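AbyA5 (Verrucosispora maris, PDB 4YWF) catalyses acetate elimination in the biosynthesis of a spirotetronate natural product, acting as a lyase built on an esterase-like alpha/beta-hydrolase fold. Local coordinates at residues E26-Y30 with M85-P89; R234-G240 with R293-V299; R323-H327 with H339-W343. The protein carries 4 engineered substitutions. All coordinates share one frame; numbering follows the deposited sequence.

Interaction 1: residues E26-Y30 with M85-P89; sequences ELKQY and MARFP. Engineered in segment 85-89: Met85 (natural residue Leu).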
ATOM      1  N   GLU A  26      12.469  16.657  -4.274  1.00 46.07           N
ATOM      2  CA  GLU A  26      11.883  15.431  -4.591  1.00 43.84           C
ATOM      3  C   GLU A  26      10.935  14.921  -3.491  1.00 45.10           C
ATOM      4  O   GLU A  26       9.966  14.311  -3.803  1.00 40.99           O
ATOM      5  CB  GLU A  26      13.059  14.530  -4.776  1.00 44.77           C
ATOM      6  CG  GLU A  26      12.788  13.092  -5.082  1.00 44.40           C
ATOM      7  CD  GLU A  26      14.092  12.353  -5.170  1.00 43.53           C
ATOM      8  OE1 GLU A  26      15.127  13.005  -5.096  1.00 48.36           O
ATOM      9  OE2 GLU A  26      14.128  11.125  -5.292  1.00 51.52           O
ATOM     10  N   LEU A  27      11.178  15.215  -2.219  1.00 43.25           N
ATOM     11  CA  LEU A  27      10.141  14.973  -1.216  1.00 44.65           C
ATOM     12  C   LEU A  27       8.944  15.872  -1.525  1.00 45.18           C
ATOM     13  O   LEU A  27       7.818  15.416  -1.466  1.00 46.35           O
ATOM     14  CB  LEU A  27      10.649  15.225   0.228  1.00 40.92           C
ATOM     15  CG  LEU A  27      11.806  14.406   0.782  1.00 38.24           C
ATOM     16  CD1 LEU A  27      12.170  14.894   2.187  1.00 36.24           C
ATOM     17  CD2 LEU A  27      11.443  12.948   0.777  1.00 36.39           C
ATOM     18  N   LYS A  28       9.203  17.135  -1.887  1.00 49.68           N
ATOM     19  CA  LYS A  28       8.144  18.150  -2.157  1.00 49.78           C
ATOM     20  C   LYS A  28       7.262  17.807  -3.349  1.00 49.07           C
ATOM     21  O   LYS A  28       6.105  18.248  -3.400  1.00 45.71           O
ATOM     22  CB  LYS A  28       8.713  19.586  -2.414  1.00 48.25           C
ATOM     23  CG  LYS A  28       9.435  20.233  -1.243  1.00 48.70           C
ATOM     24  CD  LYS A  28       9.078  21.694  -0.997  1.00 45.96           C
ATOM     25  CE  LYS A  28      10.321  22.582  -1.046  1.00 41.80           C
ATOM     26  NZ  LYS A  28      10.409  23.515   0.121  1.00 39.87           N
ATOM     27  N   GLN A  29       7.828  17.059  -4.294  1.00 44.53           N
ATOM     28  CA  GLN A  29       7.132  16.606  -5.499  1.00 47.05           C
ATOM     29  C   GLN A  29       6.006  15.695  -5.134  1.00 51.11           C
ATOM     30  O   GLN A  29       4.960  15.679  -5.778  1.00 53.90           O
ATOM     31  CB  GLN A  29       8.060  15.819  -6.426  1.00 46.96           C
ATOM     32  N   TYR A  30       6.251  14.891  -4.112  1.00 54.95           N
ATOM     33  CA  TYR A  30       5.255  14.005  -3.586  1.00 43.93           C
ATOM     34  C   TYR A  30       4.166  14.785  -2.858  1.00 41.58           C
ATOM     35  O   TYR A  30       3.002  14.687  -3.250  1.00 41.50           O
ATOM     36  CB  TYR A  30       5.907  12.999  -2.666  1.00 39.55           C
ATOM     37  CG  TYR A  30       4.902  12.053  -2.153  1.00 43.06           C
ATOM     38  CD1 TYR A  30       4.601  10.898  -2.883  1.00 48.05           C
ATOM     39  CD2 TYR A  30       4.203  12.301  -0.957  1.00 41.93           C
ATOM     40  CE1 TYR A  30       3.653   9.978  -2.411  1.00 45.26           C
ATOM     41  CE2 TYR A  30       3.259  11.394  -0.475  1.00 41.67           C
ATOM     42  CZ  TYR A  30       2.973  10.231  -1.214  1.00 47.71           C
ATOM     43  OH  TYR A  30       2.000   9.307  -0.789  1.00 46.52           O
HETATM   44  N   MSE A  85       2.957  12.737   6.569  1.00 28.63           N
HETATM   45  CA  MSE A  85       3.910  13.405   5.674  1.00 28.61           C
HETATM   46  C   MSE A  85       5.236  13.622   6.373  1.00 28.33           C
HETATM   47  O   MSE A  85       6.287  13.433   5.781  1.00 28.42           O
HETATM   48  CB  MSE A  85       3.389  14.743   5.215  1.00 32.78           C
HETATM   49  CG  MSE A  85       2.247  14.562   4.257  1.00 38.67           C
HETATM   50 SE   MSE A  85       3.003  13.509   2.776  1.00 56.92          SE
HETATM   51  CE  MSE A  85       2.129  11.757   3.059  1.00 40.28           C
ATOM     52  N   ALA A  86       5.207  14.038   7.629  1.00 24.58           N
ATOM     53  CA  ALA A  86       6.432  14.233   8.384  1.00 24.75           C
ATOM     54  C   ALA A  86       7.394  13.038   8.423  1.00 26.38           C
ATOM     55  O   ALA A  86       8.621  13.182   8.408  1.00 29.01           O
ATOM     56  CB  ALA A  86       6.047  14.617   9.795  1.00 25.94           C
ATOM     57  N   ARG A  87       6.820  11.853   8.580  1.00 25.68           N
ATOM     58  CA  ARG A  87       7.557  10.592   8.605  1.00 28.36           C
ATOM     59  C   ARG A  87       7.955  10.083   7.197  1.00 28.01           C
ATOM     60  O   ARG A  87       8.857   9.293   7.068  1.00 31.49           O
ATOM     61  CB  ARG A  87       6.689   9.557   9.382  1.00 31.90           C
ATOM     62  CG  ARG A  87       6.862   8.129   8.981  1.00 34.71           C
ATOM     63  CD  ARG A  87       5.731   7.425   8.253  1.00 29.19           C
ATOM     64  NE  ARG A  87       5.162   7.905   7.011  1.00 29.91           N
ATOM     65  CZ  ARG A  87       5.304   7.387   5.782  1.00 28.37           C
ATOM     66  NH1 ARG A  87       6.163   6.377   5.468  1.00 25.10           N
ATOM     67  NH2 ARG A  87       4.573   7.941   4.821  1.00 28.57           N
ATOM     68  N   PHE A  88       7.270  10.536   6.146  1.00 29.39           N
ATOM     69  CA  PHE A  88       7.592  10.180   4.766  1.00 26.93           C
ATOM     70  C   PHE A  88       9.014  10.586   4.455  1.00 25.84           C
ATOM     71  O   PHE A  88       9.431  11.676   4.872  1.00 27.21           O
ATOM     72  CB  PHE A  88       6.649  10.913   3.850  1.00 29.22           C
ATOM     73  CG  PHE A  88       6.897  10.730   2.389  1.00 30.18           C
ATOM     74  CD1 PHE A  88       7.796  11.567   1.719  1.00 30.07           C
ATOM     75  CD2 PHE A  88       6.162   9.816   1.658  1.00 29.65           C
ATOM     76  CE1 PHE A  88       8.000  11.453   0.355  1.00 30.53           C
ATOM     77  CE2 PHE A  88       6.375   9.683   0.306  1.00 34.17           C
ATOM     78  CZ  PHE A  88       7.299  10.504  -0.355  1.00 30.68           C
ATOM     79  N   PRO A  89       9.765   9.749   3.704  1.00 22.66           N
ATOM     80  CA  PRO A  89       9.349   8.493   3.044  1.00 23.80           C
ATOM     81  C   PRO A  89       9.439   7.223   3.935  1.00 23.55           C
ATOM     82  O   PRO A  89       8.825   6.188   3.643  1.00 26.97           O
ATOM     83  CB  PRO A  89      10.270   8.464   1.834  1.00 25.35           C
ATOM     84  CG  PRO A  89      11.622   9.045   2.403  1.00 24.52           C
ATOM     85  CD  PRO A  89      11.143  10.146   3.317  1.00 25.36           C
TER
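The ends of two helices, 24-29 near the N-terminus and 76-87, meet in this contact, where Tyr30, at the C-terminal end of the first, and Phe88, just past the end of the second, stack their rings on each other. The stack is offset, with centroids 4.2 Å apart and planes tilted by 22°. Phe88 CE2 lies over the middle of the tyrosine ring, whereas Tyr30 CD2 sits nearer the rim of the phenylalanine; the closest atoms are Tyr30 CG and Phe88 CZ, at 3.4 Å. Each ring is swung out from its backbone because CG stands opposite the main-chain N (chi1 -178° in Tyr30, 176° in Phe88), which points both rings across the contact. The other face of Phe88 is taken by CB of its own neighbour Pro89, whose cis peptide bond folds the proline ring back beneath the aromatic one. Leu27 completes the apolar cluster with one branch: its CD2 lies 3.8 Å from Phe88 CE1 and equally 3.8 Å from Pro89 CD. At the edge of the tyrosine, in the plane of the ring, comes selenomethionine Met85, an engineered residue; its SE stands 5.1 Å from the Tyr30 ring centroid, and its methyl CE touches Tyr30 CE2 at 3.7 Å. Flat and branched apolar groups suit a junction crossed by no hydrogen bond. The backbone leaving helix 76-87 is held instead by Arg96 of helix 94-111, which bonds to Phe88 O. An offset aromatic stack, backed by a cis-proline behind Phe88, is thus the motif joining these helix ends, in the helical N-terminal part of the chain.

Interaction 2: residues R234-G240 with R293-V299; sequences RGIVTAG and RIPVAYV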
ATOM      1  N   ARG A 234      -9.073 -14.408  -4.222  1.00 22.62           N
ATOM      2  CA  ARG A 234      -9.997 -14.564  -5.326  1.00 25.06           C
ATOM      3  C   ARG A 234      -9.900 -13.416  -6.365  1.00 23.93           C
ATOM      4  O   ARG A 234     -10.532 -13.457  -7.410  1.00 25.42           O
ATOM      5  CB  ARG A 234     -11.436 -14.647  -4.783  1.00 25.40           C
ATOM      6  CG  ARG A 234     -11.803 -15.887  -3.926  1.00 27.71           C
ATOM      7  CD  ARG A 234     -11.112 -17.232  -4.265  1.00 30.62           C
ATOM      8  NE  ARG A 234     -11.169 -17.674  -5.660  1.00 32.87           N
ATOM      9  CZ  ARG A 234     -10.248 -18.468  -6.257  1.00 37.45           C
ATOM     10  NH1 ARG A 234     -10.409 -18.804  -7.517  1.00 35.41           N
ATOM     11  NH2 ARG A 234      -9.162 -18.965  -5.617  1.00 37.61           N
ATOM     12  N   GLY A 235      -9.139 -12.374  -6.050  1.00 21.50           N
ATOM     13  CA  GLY A 235      -8.868 -11.321  -7.024  1.00 19.84           C
ATOM     14  C   GLY A 235      -7.878 -10.268  -6.494  1.00 21.39           C
ATOM     15  O   GLY A 235      -7.620 -10.149  -5.295  1.00 19.86           O
ATOM     16  N   ILE A 236      -7.328  -9.493  -7.424  1.00 22.93           N
ATOM     17  CA  ILE A 236      -6.286  -8.545  -7.124  1.00 22.39           C
ATOM     18  C   ILE A 236      -6.624  -7.284  -7.879  1.00 23.07           C
ATOM     19  O   ILE A 236      -7.017  -7.356  -9.059  1.00 24.72           O
ATOM     20  CB  ILE A 236      -4.889  -9.039  -7.545  1.00 21.74           C
ATOM     21  CG1 ILE A 236      -4.479 -10.249  -6.707  1.00 22.55           C
ATOM     22  CG2 ILE A 236      -3.834  -7.919  -7.448  1.00 21.15           C
ATOM     23  CD1 ILE A 236      -3.210 -10.903  -7.265  1.00 23.14           C
ATOM     24  N   VAL A 237      -6.479  -6.172  -7.179  1.00 20.92           N
ATOM     25  CA  VAL A 237      -6.602  -4.862  -7.767  1.00 23.10           C
ATOM     26  C   VAL A 237      -5.380  -4.080  -7.349  1.00 24.21           C
ATOM     27  O   VAL A 237      -5.105  -3.966  -6.157  1.00 22.23           O
ATOM     28  CB  VAL A 237      -7.888  -4.100  -7.309  1.00 23.92           C
ATOM     29  CG1 VAL A 237      -7.986  -2.793  -8.067  1.00 23.65           C
ATOM     30  CG2 VAL A 237      -9.114  -4.948  -7.534  1.00 25.73           C
ATOM     31  N   THR A 238      -4.609  -3.614  -8.348  1.00 24.79           N
ATOM     32  CA  THR A 238      -3.364  -2.890  -8.101  1.00 23.53           C
ATOM     33  C   THR A 238      -3.229  -1.611  -9.019  1.00 24.80           C
ATOM     34  O   THR A 238      -4.126  -1.267  -9.810  1.00 21.92           O
ATOM     35  CB  THR A 238      -2.148  -3.846  -8.163  1.00 24.57           C
ATOM     36  OG1 THR A 238      -0.977  -3.144  -7.719  1.00 23.34           O
ATOM     37  CG2 THR A 238      -1.923  -4.397  -9.555  1.00 24.47           C
ATOM     38  N   ALA A 239      -2.171  -0.858  -8.806  1.00 24.01           N
ATOM     39  CA  ALA A 239      -1.905   0.351  -9.552  1.00 25.47           C
ATOM     40  C   ALA A 239      -0.434   0.443  -9.486  1.00 26.24           C
ATOM     41  O   ALA A 239       0.113   0.425  -8.411  1.00 23.71           O
ATOM     42  CB  ALA A 239      -2.567   1.594  -8.906  1.00 29.18           C
ATOM     43  N   GLY A 240       0.230   0.414 -10.624  1.00 25.27           N
ATOM     44  CA  GLY A 240       1.684   0.619 -10.633  1.00 26.15           C
ATOM     45  C   GLY A 240       2.541  -0.469 -10.028  1.00 26.12           C
ATOM     46  O   GLY A 240       3.631  -0.192  -9.503  1.00 23.76           O
ATOM     47  N   ARG A 293      -4.642 -17.421 -11.504  1.00 30.99           N
ATOM     48  CA  ARG A 293      -5.955 -17.791 -12.088  1.00 31.93           C
ATOM     49  C   ARG A 293      -7.167 -17.077 -11.455  1.00 30.66           C
ATOM     50  O   ARG A 293      -8.239 -17.644 -11.265  1.00 27.84           O
ATOM     51  CB  ARG A 293      -6.188 -19.284 -12.026  1.00 35.61           C
ATOM     52  CG  ARG A 293      -5.691 -19.997 -13.266  1.00 42.58           C
ATOM     53  CD  ARG A 293      -4.411 -20.720 -12.954  1.00 47.90           C
ATOM     54  NE  ARG A 293      -3.705 -21.017 -14.194  1.00 50.77           N
ATOM     55  CZ  ARG A 293      -2.934 -22.085 -14.403  1.00 45.54           C
ATOM     56  NH1 ARG A 293      -2.731 -23.005 -13.465  1.00 45.52           N
ATOM     57  NH2 ARG A 293      -2.376 -22.231 -15.584  1.00 41.87           N
ATOM     58  N   ILE A 294      -6.996 -15.790 -11.261  1.00 25.79           N
ATOM     59  CA  ILE A 294      -7.994 -14.964 -10.604  1.00 24.95           C
ATOM     60  C   ILE A 294      -7.977 -13.673 -11.357  1.00 23.70           C
ATOM     61  O   ILE A 294      -7.009 -13.381 -12.062  1.00 21.06           O
ATOM     62  CB  ILE A 294      -7.619 -14.699  -9.135  1.00 25.12           C
ATOM     63  CG1 ILE A 294      -6.171 -14.192  -9.028  1.00 23.06           C
ATOM     64  CG2 ILE A 294      -7.828 -15.971  -8.310  1.00 27.06           C
ATOM     65  CD1 ILE A 294      -5.759 -13.656  -7.677  1.00 26.21           C
ATOM     66  N   PRO A 295      -9.067 -12.908 -11.228  1.00 24.70           N
ATOM     67  CA  PRO A 295      -9.044 -11.658 -11.935  1.00 24.58           C
ATOM     68  C   PRO A 295      -7.993 -10.714 -11.344  1.00 23.98           C
ATOM     69  O   PRO A 295      -7.688 -10.750 -10.126  1.00 25.19           O
ATOM     70  CB  PRO A 295     -10.494 -11.136 -11.829  1.00 23.94           C
ATOM     71  CG  PRO A 295     -11.214 -12.091 -10.951  1.00 24.98           C
ATOM     72  CD  PRO A 295     -10.434 -13.329 -10.833  1.00 23.71           C
ATOM     73  N   VAL A 296      -7.377  -9.957 -12.249  1.00 23.02           N
ATOM     74  CA  VAL A 296      -6.386  -8.986 -11.927  1.00 23.20           C
ATOM     75  C   VAL A 296      -6.672  -7.719 -12.653  1.00 25.28           C
ATOM     76  O   VAL A 296      -6.790  -7.709 -13.871  1.00 25.42           O
ATOM     77  CB  VAL A 296      -4.969  -9.429 -12.317  1.00 24.40           C
ATOM     78  CG1 VAL A 296      -3.998  -8.346 -11.938  1.00 25.74           C
ATOM     79  CG2 VAL A 296      -4.615 -10.736 -11.646  1.00 25.82           C
ATOM     80  N   ALA A 297      -6.758  -6.647 -11.889  1.00 24.48           N
ATOM     81  CA  ALA A 297      -7.001  -5.283 -12.405  1.00 22.59           C
ATOM     82  C   ALA A 297      -5.792  -4.427 -12.054  1.00 22.02           C
ATOM     83  O   ALA A 297      -5.219  -4.601 -10.975  1.00 22.94           O
ATOM     84  CB  ALA A 297      -8.297  -4.704 -11.769  1.00 23.27           C
ATOM     85  N   TYR A 298      -5.389  -3.547 -12.989  1.00 21.88           N
ATOM     86  CA  TYR A 298      -4.188  -2.768 -12.871  1.00 21.93           C
ATOM     87  C   TYR A 298      -4.323  -1.366 -13.472  1.00 19.81           C
ATOM     88  O   TYR A 298      -4.611  -1.160 -14.680  1.00 22.78           O
ATOM     89  CB  TYR A 298      -3.065  -3.582 -13.555  1.00 20.90           C
ATOM     90  CG  TYR A 298      -1.668  -3.059 -13.473  1.00 20.79           C
ATOM     91  CD1 TYR A 298      -1.288  -1.873 -14.094  1.00 23.24           C
ATOM     92  CD2 TYR A 298      -0.699  -3.782 -12.804  1.00 21.03           C
ATOM     93  CE1 TYR A 298       0.023  -1.424 -14.025  1.00 22.61           C
ATOM     94  CE2 TYR A 298       0.590  -3.348 -12.689  1.00 20.80           C
ATOM     95  CZ  TYR A 298       0.959  -2.167 -13.290  1.00 23.42           C
ATOM     96  OH  TYR A 298       2.282  -1.776 -13.192  1.00 22.51           O
ATOM     97  N   VAL A 299      -4.078  -0.390 -12.666  1.00 22.69           N
ATOM     98  CA  VAL A 299      -4.045   1.001 -13.131  1.00 23.43           C
ATOM     99  C   VAL A 299      -2.591   1.360 -13.443  1.00 24.97           C
ATOM    100  O   VAL A 299      -1.750   1.438 -12.546  1.00 24.48           O
ATOM    101  CB  VAL A 299      -4.565   2.015 -12.112  1.00 25.12           C
ATOM    102  CG1 VAL A 299      -4.442   3.430 -12.732  1.00 24.63           C
ATOM    103  CG2 VAL A 299      -6.009   1.748 -11.699  1.00 24.90           C
TER
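Ile294 meets the neighbouring strand squarely: its CG2 lies against one face of the Arg234 guanidinium, 3.9 Å from NH1, while NH2 of that arginine bonds to Pro231 O. CG1 of Ile294, set between its own N and carbonyl carbon (chi1 50°), carries CD1 to Ile236 CG1, 3.8 Å away. Pro295 has no N-H to give, yet its O accepts from Ile236 N at 3.0 Å. Val296 sits beside Ile236 on the face covered by Leu224 of helix 218-226, where beta-branched side chains favour the extended backbone. Ala297 is gripped twice: its N donates to Ile236 O at 2.9 Å in a nearly straight bond (160°), and its O receives Thr238 N. Its small CB, next to Val237, leaves room for Gln347 and Met351 of helix 337-351. Tyr298 returns to the Ile236 face and lies alongside Thr238, both side chains pointing the same way; Thr238 CG2 comes within 3.5 Å of Tyr298 CD2, while Thr238 OG1 bonds to Ala215 O. Further out, the tyrosine ring has Gly240 N over one face, and its hydroxyl bonds to Ala241 O. Val299 N donates to Thr238 O at 3.0 Å, and Val299 O takes Gly240 N at 2.9 Å through a more bent bond (131°). Gly240, with positive phi, turns the chain out of the strand. Hydrogen bonds alternating between the two strands, residues in matching register and helices on both faces mark neighbouring parallel strands in the central sheet of an alpha/beta-hydrolase fold.

Interaction 3: residues R323-H327 with H339-W343; sequences RTITH and HTRLW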
ATOM      1  N   ARG A 323      -7.629  -6.747 -16.434  1.00 29.77           N
ATOM      2  CA  ARG A 323      -8.345  -5.516 -16.709  1.00 27.17           C
ATOM      3  C   ARG A 323      -7.419  -4.398 -16.378  1.00 27.51           C
ATOM      4  O   ARG A 323      -6.774  -4.397 -15.331  1.00 25.86           O
ATOM      5  CB  ARG A 323      -9.583  -5.399 -15.830  1.00 32.99           C
ATOM      6  CG  ARG A 323     -10.465  -6.630 -15.828  1.00 33.11           C
ATOM      7  CD  ARG A 323     -10.170  -7.643 -14.718  1.00 32.58           C
ATOM      8  NE  ARG A 323     -11.310  -7.523 -13.881  1.00 41.46           N
ATOM      9  CZ  ARG A 323     -12.292  -8.385 -13.769  1.00 35.65           C
ATOM     10  NH1 ARG A 323     -12.299  -9.581 -14.327  1.00 40.25           N
ATOM     11  NH2 ARG A 323     -13.244  -8.030 -13.002  1.00 38.85           N
ATOM     12  N   THR A 324      -7.411  -3.395 -17.234  1.00 23.64           N
ATOM     13  CA  THR A 324      -6.490  -2.358 -17.129  1.00 24.77           C
ATOM     14  C   THR A 324      -6.956  -1.105 -17.813  1.00 29.26           C
ATOM     15  O   THR A 324      -7.684  -1.136 -18.823  1.00 26.58           O
ATOM     16  CB  THR A 324      -5.120  -2.847 -17.658  1.00 27.81           C
ATOM     17  OG1 THR A 324      -4.111  -1.902 -17.309  1.00 28.81           O
ATOM     18  CG2 THR A 324      -5.122  -3.151 -19.187  1.00 29.72           C
ATOM     19  N   ILE A 325      -6.418  -0.016 -17.276  1.00 28.40           N
ATOM     20  CA  ILE A 325      -6.586   1.316 -17.787  1.00 32.25           C
ATOM     21  C   ILE A 325      -5.237   2.039 -17.611  1.00 33.61           C
ATOM     22  O   ILE A 325      -4.490   1.741 -16.680  1.00 31.21           O
ATOM     23  CB  ILE A 325      -7.730   1.955 -16.969  1.00 33.95           C
ATOM     24  CG1 ILE A 325      -8.384   3.064 -17.722  1.00 40.81           C
ATOM     25  CG2 ILE A 325      -7.273   2.327 -15.558  1.00 34.07           C
ATOM     26  CD1 ILE A 325      -9.662   3.578 -17.071  1.00 48.23           C
ATOM     27  N   THR A 326      -4.909   2.974 -18.491  1.00 30.32           N
ATOM     28  CA  THR A 326      -3.652   3.675 -18.424  1.00 34.24           C
ATOM     29  C   THR A 326      -3.965   5.189 -18.351  1.00 33.62           C
ATOM     30  O   THR A 326      -4.600   5.719 -19.219  1.00 38.45           O
ATOM     31  CB  THR A 326      -2.779   3.345 -19.669  1.00 34.71           C
ATOM     32  OG1 THR A 326      -2.171   2.050 -19.544  1.00 32.13           O
ATOM     33  CG2 THR A 326      -1.660   4.349 -19.864  1.00 35.14           C
ATOM     34  N   HIS A 327      -3.497   5.891 -17.350  1.00 33.77           N
ATOM     35  CA  HIS A 327      -3.651   7.366 -17.363  1.00 35.49           C
ATOM     36  C   HIS A 327      -2.373   7.950 -17.953  1.00 37.61           C
ATOM     37  O   HIS A 327      -1.271   7.501 -17.621  1.00 41.48           O
ATOM     38  CB  HIS A 327      -3.870   7.958 -15.977  1.00 34.15           C
ATOM     39  CG  HIS A 327      -5.012   7.372 -15.217  1.00 35.15           C
ATOM     40  ND1 HIS A 327      -6.324   7.471 -15.632  1.00 39.69           N
ATOM     41  CD2 HIS A 327      -5.041   6.706 -14.035  1.00 37.61           C
ATOM     42  CE1 HIS A 327      -7.111   6.876 -14.752  1.00 38.23           C
ATOM     43  NE2 HIS A 327      -6.358   6.395 -13.780  1.00 36.82           N
ATOM     44  N   HIS A 339     -10.931   9.253 -10.667  1.00 35.72           N
ATOM     45  CA  HIS A 339     -11.087   8.198 -11.630  1.00 33.10           C
ATOM     46  C   HIS A 339     -10.494   6.858 -11.100  1.00 31.70           C
ATOM     47  O   HIS A 339     -11.116   5.818 -11.220  1.00 28.50           O
ATOM     48  CB  HIS A 339     -10.403   8.609 -12.920  1.00 36.73           C
ATOM     49  CG  HIS A 339     -10.690   7.711 -14.081  1.00 38.38           C
ATOM     50  ND1 HIS A 339     -11.330   6.498 -13.949  1.00 41.69           N
ATOM     51  CD2 HIS A 339     -10.418   7.845 -15.400  1.00 40.74           C
ATOM     52  CE1 HIS A 339     -11.495   5.949 -15.134  1.00 37.85           C
ATOM     53  NE2 HIS A 339     -10.930   6.732 -16.031  1.00 42.59           N
ATOM     54  N   THR A 340      -9.308   6.894 -10.512  1.00 33.72           N
ATOM     55  CA  THR A 340      -8.634   5.694 -10.055  1.00 31.98           C
ATOM     56  C   THR A 340      -9.385   5.070  -8.889  1.00 32.18           C
ATOM     57  O   THR A 340      -9.592   3.866  -8.872  1.00 28.60           O
ATOM     58  CB  THR A 340      -7.187   5.961  -9.629  1.00 31.77           C
ATOM     59  OG1 THR A 340      -6.425   6.348 -10.767  1.00 29.56           O
ATOM     60  CG2 THR A 340      -6.561   4.693  -8.995  1.00 33.21           C
ATOM     61  N   ARG A 341      -9.815   5.884  -7.938  1.00 29.76           N
ATOM     62  CA  ARG A 341     -10.550   5.396  -6.774  1.00 28.88           C
ATOM     63  C   ARG A 341     -11.867   4.732  -7.236  1.00 30.24           C
ATOM     64  O   ARG A 341     -12.232   3.600  -6.802  1.00 27.51           O
ATOM     65  CB  ARG A 341     -10.853   6.577  -5.841  1.00 30.09           C
ATOM     66  N   LEU A 342     -12.525   5.377  -8.194  1.00 29.02           N
ATOM     67  CA  LEU A 342     -13.776   4.803  -8.720  1.00 30.96           C
ATOM     68  C   LEU A 342     -13.544   3.549  -9.559  1.00 27.44           C
ATOM     69  O   LEU A 342     -14.294   2.575  -9.452  1.00 28.27           O
ATOM     70  CB  LEU A 342     -14.604   5.839  -9.497  1.00 31.11           C
ATOM     71  CG  LEU A 342     -15.243   6.833  -8.502  1.00 32.77           C
ATOM     72  CD1 LEU A 342     -15.767   8.051  -9.244  1.00 32.33           C
ATOM     73  CD2 LEU A 342     -16.321   6.219  -7.617  1.00 34.61           C
ATOM     74  N   TRP A 343     -12.518   3.536 -10.391  1.00 28.00           N
ATOM     75  CA  TRP A 343     -12.344   2.373 -11.271  1.00 25.55           C
ATOM     76  C   TRP A 343     -11.999   1.158 -10.440  1.00 24.78           C
ATOM     77  O   TRP A 343     -12.560   0.063 -10.676  1.00 23.05           O
ATOM     78  CB  TRP A 343     -11.344   2.654 -12.357  1.00 24.20           C
ATOM     79  CG  TRP A 343     -11.177   1.607 -13.417  1.00 27.24           C
ATOM     80  CD1 TRP A 343     -11.815   1.567 -14.618  1.00 29.76           C
ATOM     81  CD2 TRP A 343     -10.208   0.531 -13.452  1.00 26.83           C
ATOM     82  NE1 TRP A 343     -11.333   0.518 -15.375  1.00 28.96           N
ATOM     83  CE2 TRP A 343     -10.337  -0.114 -14.700  1.00 31.01           C
ATOM     84  CE3 TRP A 343      -9.223   0.084 -12.570  1.00 27.69           C
ATOM     85  CZ2 TRP A 343      -9.550  -1.227 -15.065  1.00 31.50           C
ATOM     86  CZ3 TRP A 343      -8.438  -1.013 -12.935  1.00 29.52           C
ATOM     87  CH2 TRP A 343      -8.613  -1.660 -14.155  1.00 29.90           C
TER
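Trp343, Ile325 and His327 carry most of this contact between the edge strand 322-327 and helix 337-351. The indole of Trp343 lies with one face against Ile325, whose CG2 stands 4.0 Å from the centroid of the six-membered ring and only 10° off its normal, a CH-pi contact. CG of Trp343 is opposite the main-chain N, which sends the broad ring from the helix to the strand; there its CH2 edge meets Arg323 O at 3.5 Å. Ile325 spreads over two partners: while CG2 covers the six-membered ring, CD1 reaches Trp343 CD1 at 3.8 Å and His339 NE2 at 3.6 Å. A branched aliphatic chain thus packs against both flat groups. His327 turns an edge toward the face of His339, with CE1 3.5 Å from His339 CD2 and the ring planes at 64°, an offset edge-to-face pair. Its NE2 is hydrogen-bonded to Thr340 OG1 at 3.0 Å, and this hydroxyl also bonds to His336 O, so the threonine ties the imidazole to the first turns of the helix. His336 stacks on His327 as well, which probably also limits its rotation. The axes of segments 323-327 and 339-343 run almost antiparallel (176°), as expected where the chain doubles back from the last strand of an alpha/beta-hydrolase sheet into the helix packed on its face.

How the interactions relate
Interactions 2 and 3 adjoin on the same sheet: strand 296-301 lies between 233-239 and 322-327, and the backbone of Tyr298 probably hydrogen-bonds to Arg323 O and Thr324 OG1, while Val299 packs on His327. Interaction 2 is buried and relies mainly on regular backbone hydrogen bonds; interaction 3, at the sheet's edge and nearer the surface, uses side chains to hold a helix against the strand, with one hydrogen bond among aromatic contacts. Interaction 1 stands apart, its centre 27 Å from that of interaction 2 and on the opposite side of the chain's centre. It too is largely buried, but joins helix ends through apolar and aromatic contacts, with no hydrogen bond across it.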